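Local coordinates for protein Vlm2 (Streptomyces tsusimaensis, PDB 6ECB) that takes part in nonribosomal synthesis of the depsipeptide valinomycin, with the thioesterase domain modelled here probably joining, cyclising and releasing the assembled chain, at residues V160-M165 / L215-L220; L189-A194 / D207-F212; T50-I55 / G168-Q173. One frame throughout, in Å; residues are numbered along the deposited sequence.

Contact 1 of 3, residues V160-M165 / L215-L220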
# COMPACT_ATOMS: atom_id res chain seq x y z
N VAL A 160 8.66 1.94 -19.06
CA VAL A 160 9.63 2.80 -18.38
C VAL A 160 8.92 3.88 -17.57
O VAL A 160 9.35 4.23 -16.46
CB VAL A 160 10.60 3.41 -19.40
CG1 VAL A 160 11.71 4.19 -18.70
CG2 VAL A 160 11.19 2.33 -20.31
N PHE A 161 7.85 4.45 -18.12
CA PHE A 161 7.12 5.48 -17.38
C PHE A 161 6.56 4.92 -16.08
O PHE A 161 6.62 5.59 -15.04
CB PHE A 161 6.01 6.05 -18.26
CG PHE A 161 5.11 7.03 -17.55
CD1 PHE A 161 5.36 8.39 -17.61
CD2 PHE A 161 4.01 6.59 -16.83
CE1 PHE A 161 4.54 9.29 -16.96
CE2 PHE A 161 3.18 7.49 -16.17
CZ PHE A 161 3.45 8.84 -16.24
N ILE A 162 6.02 3.70 -16.12
CA ILE A 162 5.48 3.07 -14.92
C ILE A 162 6.60 2.85 -13.91
O ILE A 162 6.43 3.10 -12.71
CB ILE A 162 4.80 1.73 -15.26
CG1 ILE A 162 3.62 1.92 -16.21
CG2 ILE A 162 4.38 1.01 -13.99
CD1 ILE A 162 2.58 2.82 -15.70
N LEU A 163 7.73 2.34 -14.37
CA LEU A 163 8.87 2.14 -13.50
C LEU A 163 9.27 3.46 -12.85
O LEU A 163 9.42 3.54 -11.62
CB LEU A 163 10.03 1.56 -14.30
CG LEU A 163 11.38 1.37 -13.60
CD1 LEU A 163 12.23 0.35 -14.34
CD2 LEU A 163 12.15 2.72 -13.49
N ALA A 164 9.42 4.50 -13.66
CA ALA A 164 9.88 5.79 -13.15
C ALA A 164 8.90 6.37 -12.13
O ALA A 164 9.30 6.81 -11.05
CB ALA A 164 10.06 6.77 -14.31
N MET A 165 7.61 6.37 -12.46
CA MET A 165 6.64 7.03 -11.61
C MET A 165 6.30 6.22 -10.36
O MET A 165 5.94 6.81 -9.34
CB MET A 165 5.35 7.34 -12.39
CG MET A 165 5.54 8.28 -13.59
SD MET A 165 6.51 9.79 -13.28
CE MET A 165 5.67 10.47 -11.87
N LEU A 215 4.50 -8.05 -11.72
CA LEU A 215 3.26 -8.11 -10.96
C LEU A 215 2.55 -6.76 -10.98
O LEU A 215 1.32 -6.69 -11.03
CB LEU A 215 3.52 -8.57 -9.52
CG LEU A 215 2.29 -8.69 -8.62
CD1 LEU A 215 1.22 -9.60 -9.23
CD2 LEU A 215 2.73 -9.20 -7.26
N GLN A 216 3.31 -5.67 -10.96
CA GLN A 216 2.69 -4.34 -11.02
C GLN A 216 1.90 -4.15 -12.30
O GLN A 216 0.75 -3.71 -12.26
CB GLN A 216 3.77 -3.26 -10.90
CG GLN A 216 3.19 -1.86 -10.92
CD GLN A 216 4.29 -0.81 -10.83
OE1 GLN A 216 5.32 -0.92 -11.47
NE2 GLN A 216 4.07 0.21 -10.00
N MET A 217 2.49 -4.47 -13.46
CA MET A 217 1.78 -4.34 -14.73
C MET A 217 0.50 -5.16 -14.70
O MET A 217 -0.55 -4.71 -15.16
CB MET A 217 2.66 -4.78 -15.90
CG MET A 217 2.11 -4.36 -17.26
SD MET A 217 2.12 -2.56 -17.48
CE MET A 217 3.66 -2.14 -16.67
N HIS A 218 0.57 -6.37 -14.14
CA HIS A 218 -0.61 -7.23 -14.04
C HIS A 218 -1.70 -6.58 -13.19
O HIS A 218 -2.87 -6.55 -13.58
CB HIS A 218 -0.21 -8.57 -13.44
CG HIS A 218 -1.36 -9.43 -13.05
ND1 HIS A 218 -2.10 -10.12 -13.99
CD2 HIS A 218 -1.89 -9.73 -11.84
CE1 HIS A 218 -3.06 -10.79 -13.36
NE2 HIS A 218 -2.95 -10.58 -12.07
N GLN A 219 -1.33 -6.07 -12.02
CA GLN A 219 -2.34 -5.54 -11.11
C GLN A 219 -2.85 -4.17 -11.56
O GLN A 219 -3.98 -3.79 -11.23
CB GLN A 219 -1.77 -5.45 -9.70
CG GLN A 219 -1.45 -6.82 -9.12
CD GLN A 219 -1.16 -6.77 -7.67
OE1 GLN A 219 -0.24 -6.07 -7.23
NE2 GLN A 219 -1.95 -7.51 -6.88
N LEU A 220 -2.04 -3.45 -12.32
CA LEU A 220 -2.54 -2.22 -12.93
C LEU A 220 -3.65 -2.48 -13.93
O LEU A 220 -4.36 -1.54 -14.28
CB LEU A 220 -1.40 -1.47 -13.63
CG LEU A 220 -0.41 -0.79 -12.67
CD1 LEU A 220 0.73 -0.18 -13.42
CD2 LEU A 220 -1.12 0.27 -11.80
O HOH W 1 6.84 1.21 -10.78
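I162 of helix 157-165 meets Q216, M217 and L220 of helix 206-220 inside the helical insertion that separates strands 134-137 and 237-241, the lid region of this alpha/beta-hydrolase thioesterase domain. The two short segments run nearly crosswise, at 101°, and their axes stay 11.4 Å apart. That is a wide spacing for a helix pair, and it is bridged by side chains and one water. I162 does all the touching on its side. Its CG2 methyl sits 3.3 Å from Q216 OE1, so a methyl group lies against the oxygen end of the amide. The same methyl is 3.9 Å from L220 CD1, and I162 and L220 come together tip to tip. The other branch works on M217, whose methyl CE lies 4.1 Å from I162 CG1. M217 can do this because its chain leaves the helix with CG beside the carbonyl carbon and then folds at chi2 (67°) and again at chi3, swinging CE back toward I162. Q216 behaves differently: it is extended beyond CG (chi2 -179°) and carries its amide straight across toward I162. There water 1 gives one hydrogen to I162 O (2.7 Å) and the other to Q216 OE1 (2.7 Å), tying a backbone carbonyl of one helix to the side chain of the other. OE1 thus accepts a hydrogen bond from the water while I162 CG2 lies against it. Behind I162, L163 turns to helix 183-194. On the far helix, Q219 OE1 accepts from G48 N and L220 rests on A47, which carry the helix onto the loop after strand 40-44. Widely spaced helices bridged by side chains and a water fit the lid of a thioesterase domain laid over an alpha/beta-hydrolase core.

Contact 2 of 3, residues L189-A194 / D207-F212; sequences LLLDRA and DYLDRF
L209 reaches from helix 206-220 to L190 and L191 of helix 183-194, so it is the side chain to follow. Its CB aims at the other helix from a CA that stands 8.2 Å from the CA of L191. With CG opposite the backbone N (chi1 177°), the chain goes on toward helix 183-194 and forks at CG into two methyls with different tasks. CD1 goes to L190, 4.2 Å from L190 CD1, and these two leucines cross at roughly a right angle. CD2 goes to L191, 3.9 Å from L191 CD2 and 4.0 Å from L191 CG, on a more slanting course. The fork of L209 therefore straddles two successive residues of the other helix, and everything that touches is hydrocarbon. I167 of helix 167-170 lies against both L190 and L209, closing the cluster from a third helix.

The D207-R211 pair lies off to another flank of helix 206-220. One turn apart, the two form a salt bridge in which R211 NE donates to D207 OD2 at 2.8 Å. The bond is bent (140° at the hydrogen) and reaches OD2 from its syn side, 33° out of the carboxylate plane. R211 NH1 also donates to G74 O and E79 O, so the guanidinium is pinned from more than one direction. Between the two helices themselves, D210 and K187 add a long, weak ion pair to the leucine contact. Leucines interlocked between successive helices in this way belong to the helical lid of a thioesterase domain.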
# COMPACT_ATOMS: atom_id res chain seq x y z
N LEU A 189 19.72 1.74 -12.61
CA LEU A 189 19.81 2.89 -11.71
C LEU A 189 19.06 2.63 -10.41
O LEU A 189 19.51 3.02 -9.33
CB LEU A 189 19.25 4.15 -12.37
CG LEU A 189 20.09 4.84 -13.45
CD1 LEU A 189 19.37 6.12 -13.85
CD2 LEU A 189 21.49 5.12 -12.96
N LEU A 190 17.89 1.99 -10.49
CA LEU A 190 17.17 1.68 -9.27
C LEU A 190 17.98 0.73 -8.39
O LEU A 190 18.03 0.90 -7.17
CB LEU A 190 15.80 1.07 -9.59
CG LEU A 190 14.84 1.94 -10.40
CD1 LEU A 190 13.50 1.23 -10.52
CD2 LEU A 190 14.65 3.32 -9.78
N LEU A 191 18.60 -0.29 -9.00
CA LEU A 191 19.40 -1.22 -8.21
C LEU A 191 20.61 -0.52 -7.61
O LEU A 191 20.95 -0.74 -6.44
CB LEU A 191 19.83 -2.40 -9.09
CG LEU A 191 18.67 -3.25 -9.63
CD1 LEU A 191 19.15 -4.27 -10.65
CD2 LEU A 191 17.97 -3.95 -8.49
N ASP A 192 21.26 0.34 -8.39
CA ASP A 192 22.37 1.13 -7.88
C ASP A 192 21.97 1.92 -6.64
O ASP A 192 22.74 2.05 -5.67
CB ASP A 192 22.87 2.07 -8.97
CG ASP A 192 23.66 1.35 -10.06
OD1 ASP A 192 24.03 0.17 -9.86
OD2 ASP A 192 23.91 1.98 -11.11
N ARG A 193 20.76 2.49 -6.66
CA ARG A 193 20.24 3.24 -5.52
C ARG A 193 19.93 2.32 -4.34
O ARG A 193 20.12 2.72 -3.18
CB ARG A 193 19.00 4.01 -5.96
CG ARG A 193 18.04 4.46 -4.82
CD ARG A 193 18.66 5.49 -3.87
NE ARG A 193 17.71 5.90 -2.83
CZ ARG A 193 17.39 5.16 -1.77
NH1 ARG A 193 17.95 3.96 -1.59
NH2 ARG A 193 16.51 5.60 -0.88
N ALA A 194 19.48 1.11 -4.60
CA ALA A 194 18.97 0.27 -3.52
C ALA A 194 20.03 -0.61 -2.89
O ALA A 194 19.86 -1.01 -1.72
CB ALA A 194 17.84 -0.62 -4.04
N ASP A 207 16.38 -9.63 -9.24
CA ASP A 207 15.25 -10.55 -9.41
C ASP A 207 13.97 -10.00 -8.78
O ASP A 207 12.89 -10.11 -9.36
CB ASP A 207 15.62 -11.89 -8.79
CG ASP A 207 14.60 -12.94 -9.05
OD1 ASP A 207 14.43 -13.31 -10.23
OD2 ASP A 207 13.96 -13.39 -8.07
N TYR A 208 14.06 -9.45 -7.57
CA TYR A 208 12.89 -8.89 -6.92
C TYR A 208 12.31 -7.75 -7.74
O TYR A 208 11.09 -7.63 -7.89
CB TYR A 208 13.27 -8.38 -5.52
CG TYR A 208 12.12 -7.93 -4.69
CD1 TYR A 208 11.50 -8.78 -3.78
CD2 TYR A 208 11.64 -6.63 -4.78
CE1 TYR A 208 10.45 -8.36 -3.00
CE2 TYR A 208 10.60 -6.20 -4.02
CZ TYR A 208 10.00 -7.08 -3.13
OH TYR A 208 8.97 -6.64 -2.39
N LEU A 209 13.17 -6.88 -8.26
CA LEU A 209 12.68 -5.76 -9.05
C LEU A 209 11.93 -6.24 -10.28
O LEU A 209 10.88 -5.70 -10.64
CB LEU A 209 13.87 -4.88 -9.45
CG LEU A 209 13.55 -3.69 -10.34
CD1 LEU A 209 12.57 -2.74 -9.68
CD2 LEU A 209 14.85 -2.97 -10.70
N ASP A 210 12.49 -7.23 -10.97
CA ASP A 210 11.82 -7.80 -12.14
C ASP A 210 10.45 -8.35 -11.76
O ASP A 210 9.45 -8.10 -12.44
CB ASP A 210 12.70 -8.90 -12.73
CG ASP A 210 12.15 -9.43 -14.03
OD1 ASP A 210 12.13 -8.65 -15.01
OD2 ASP A 210 11.72 -10.61 -14.07
N ARG A 211 10.38 -9.08 -10.65
CA ARG A 211 9.12 -9.69 -10.25
C ARG A 211 8.12 -8.62 -9.85
O ARG A 211 6.93 -8.72 -10.17
CB ARG A 211 9.35 -10.68 -9.12
CG ARG A 211 10.13 -11.92 -9.55
CD ARG A 211 10.54 -12.74 -8.33
NE ARG A 211 11.33 -13.92 -8.70
CZ ARG A 211 10.85 -15.16 -8.77
NH1 ARG A 211 9.59 -15.42 -8.48
NH2 ARG A 211 11.65 -16.16 -9.12
N PHE A 212 8.59 -7.58 -9.17
CA PHE A 212 7.72 -6.48 -8.79
C PHE A 212 7.15 -5.79 -10.03
O PHE A 212 5.95 -5.51 -10.09
CB PHE A 212 8.49 -5.46 -7.93
CG PHE A 212 7.81 -4.13 -7.88
CD1 PHE A 212 6.80 -3.91 -7.00
CD2 PHE A 212 8.16 -3.13 -8.78
CE1 PHE A 212 6.13 -2.72 -6.98
CE2 PHE A 212 7.50 -1.92 -8.77
CZ PHE A 212 6.49 -1.71 -7.87

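Contact 3 of 3, residues T50-I55 / G168-Q173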
# COMPACT_ATOMS: atom_id res chain seq x y z
N THR A 50 4.51 -5.21 -3.24
CA THR A 50 5.58 -4.99 -2.29
C THR A 50 5.11 -4.12 -1.13
O THR A 50 4.20 -3.30 -1.28
CB THR A 50 6.78 -4.32 -2.97
OG1 THR A 50 7.87 -4.20 -2.06
CG2 THR A 50 6.43 -2.93 -3.47
N VAL A 51 5.78 -4.32 0.02
CA VAL A 51 5.61 -3.49 1.22
C VAL A 51 6.57 -2.31 1.24
O VAL A 51 6.47 -1.44 2.13
CB VAL A 51 5.87 -4.34 2.50
CG1 VAL A 51 5.07 -5.62 2.49
CG2 VAL A 51 7.34 -4.66 2.65
N LEU A 52 7.50 -2.23 0.30
CA LEU A 52 8.60 -1.30 0.48
C LEU A 52 8.16 0.16 0.49
O LEU A 52 8.81 0.98 1.16
CB LEU A 52 9.65 -1.57 -0.58
CG LEU A 52 9.51 -1.03 -1.98
CD1 LEU A 52 10.02 0.41 -2.06
CD2 LEU A 52 10.36 -1.97 -2.85
N GLY A 53 7.04 0.50 -0.16
CA GLY A 53 6.52 1.85 -0.16
C GLY A 53 6.02 2.34 1.19
O GLY A 53 5.79 3.55 1.34
N TYR A 54 5.85 1.44 2.16
CA TYR A 54 5.41 1.80 3.51
C TYR A 54 6.55 1.92 4.51
O TYR A 54 6.30 2.25 5.68
CB TYR A 54 4.42 0.77 4.03
CG TYR A 54 3.18 0.61 3.19
CD1 TYR A 54 2.23 1.61 3.10
CD2 TYR A 54 2.95 -0.58 2.53
CE1 TYR A 54 1.07 1.44 2.36
CE2 TYR A 54 1.79 -0.76 1.77
CZ TYR A 54 0.87 0.27 1.69
OH TYR A 54 -0.31 0.12 0.96
N ILE A 55 7.79 1.63 4.10
CA ILE A 55 8.88 1.57 5.07
C ILE A 55 9.11 2.92 5.71
O ILE A 55 9.30 3.02 6.93
CB ILE A 55 10.16 1.02 4.42
CG1 ILE A 55 9.98 -0.48 4.17
CG2 ILE A 55 11.37 1.28 5.30
CD1 ILE A 55 11.03 -1.04 3.21
N GLY A 168 10.32 4.10 -8.95
CA GLY A 168 11.22 5.24 -9.03
C GLY A 168 10.86 6.30 -8.00
O GLY A 168 11.74 6.86 -7.33
N GLY A 169 9.57 6.57 -7.85
CA GLY A 169 9.13 7.48 -6.80
C GLY A 169 9.41 6.92 -5.42
O GLY A 169 9.98 7.61 -4.57
N MET A 170 9.02 5.66 -5.17
CA MET A 170 9.23 5.06 -3.86
C MET A 170 10.69 5.17 -3.43
O MET A 170 10.97 5.17 -2.23
CB MET A 170 8.80 3.57 -3.86
CG MET A 170 7.28 3.27 -3.94
SD MET A 170 6.96 1.48 -4.14
CE MET A 170 5.19 1.39 -4.42
N LEU A 171 11.62 5.27 -4.39
CA LEU A 171 13.05 5.31 -4.10
C LEU A 171 13.65 6.70 -4.23
O LEU A 171 14.87 6.83 -4.35
CB LEU A 171 13.80 4.33 -5.02
CG LEU A 171 13.51 2.85 -4.75
CD1 LEU A 171 14.22 1.95 -5.76
CD2 LEU A 171 13.91 2.46 -3.33
N ASP A 172 12.83 7.75 -4.19
CA ASP A 172 13.31 9.14 -4.22
C ASP A 172 14.23 9.39 -5.41
O ASP A 172 15.26 10.06 -5.32
CB ASP A 172 14.01 9.50 -2.90
CG ASP A 172 13.02 9.79 -1.77
OD1 ASP A 172 12.37 10.86 -1.81
OD2 ASP A 172 12.88 8.94 -0.85
N GLN A 173 13.85 8.87 -6.57
CA GLN A 173 14.67 8.99 -7.76
C GLN A 173 14.20 10.14 -8.65
O GLN A 173 13.07 10.63 -8.56
CB GLN A 173 14.65 7.68 -8.54
CG GLN A 173 15.38 6.57 -7.82
CD GLN A 173 16.88 6.68 -7.97
OE1 GLN A 173 17.58 7.12 -7.05
NE2 GLN A 173 17.38 6.30 -9.14
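M170 lies across L52 and G53 where the end of lid helix 167-170 comes down on the loop after strand 40-44, at the lid-to-core boundary of the alpha/beta-hydrolase fold. The second segment opens with G168 and G169, both in this short helix; G168 O will take the bond that closes it. M170 follows and carries the contact. Its CB is 3.8 Å from L52 CD1, its CG passes 4.1 Å from G53 CA, and its SD is 4.0 Å from that same CA. Beyond CG the chain is extended (chi2 173°), so M170 runs on over G53, which has no side chain, and brings SD 4.5 Å from T50 CG2. L52 crosses it at about a right angle. The side chain of M170 lies near, without touching, S111, H273 and D138, which probably form the catalytic triad. L171 is the first residue to leave helical geometry. D172 then takes a positive phi (54°) as the C-prime residue of a Schellman motif, in which Q173 N reaches back to G168 O at 3.0 Å; the chain, already leaving the loop, ends its helix here. The carboxylate of D172 pairs with R278, although this exposed side chain is poorly ordered. Q173 ends the segment by packing on L190 and R193 of helix 183-194. The loop facing M170 is braced from within by an ST turn at T50 and from outside by the bond of T50 OG1 to Y208 OH of helix 206-220. In that turn L52 N donates to T50 OG1 over 3.1 Å, nearly straight at 163°.

How the contacts relate
Contact 3 lies nearest the centre of the chain (about 10 Å between centres) but, like contact 1, is partly buried; contact 2, about 18 Å out, is the buried one. Contacts 1 and 2 share helix 206-220. They adjoin where L163 CD2 meets L190 CD1 at 3.6 Å, and contact 2 is nested within the chain loop that contact 1 closes. Contact 3 alone joins lid to core loop; F212 CE1 reaches T50 CG2 at 3.5 Å, so contact 2 abuts it. The chemistry differs accordingly: contact 1 admits a bridging water, contact 2 meets through aliphatic groups, and contact 3 lays a thioether over a leucine and the backbone of a glycine.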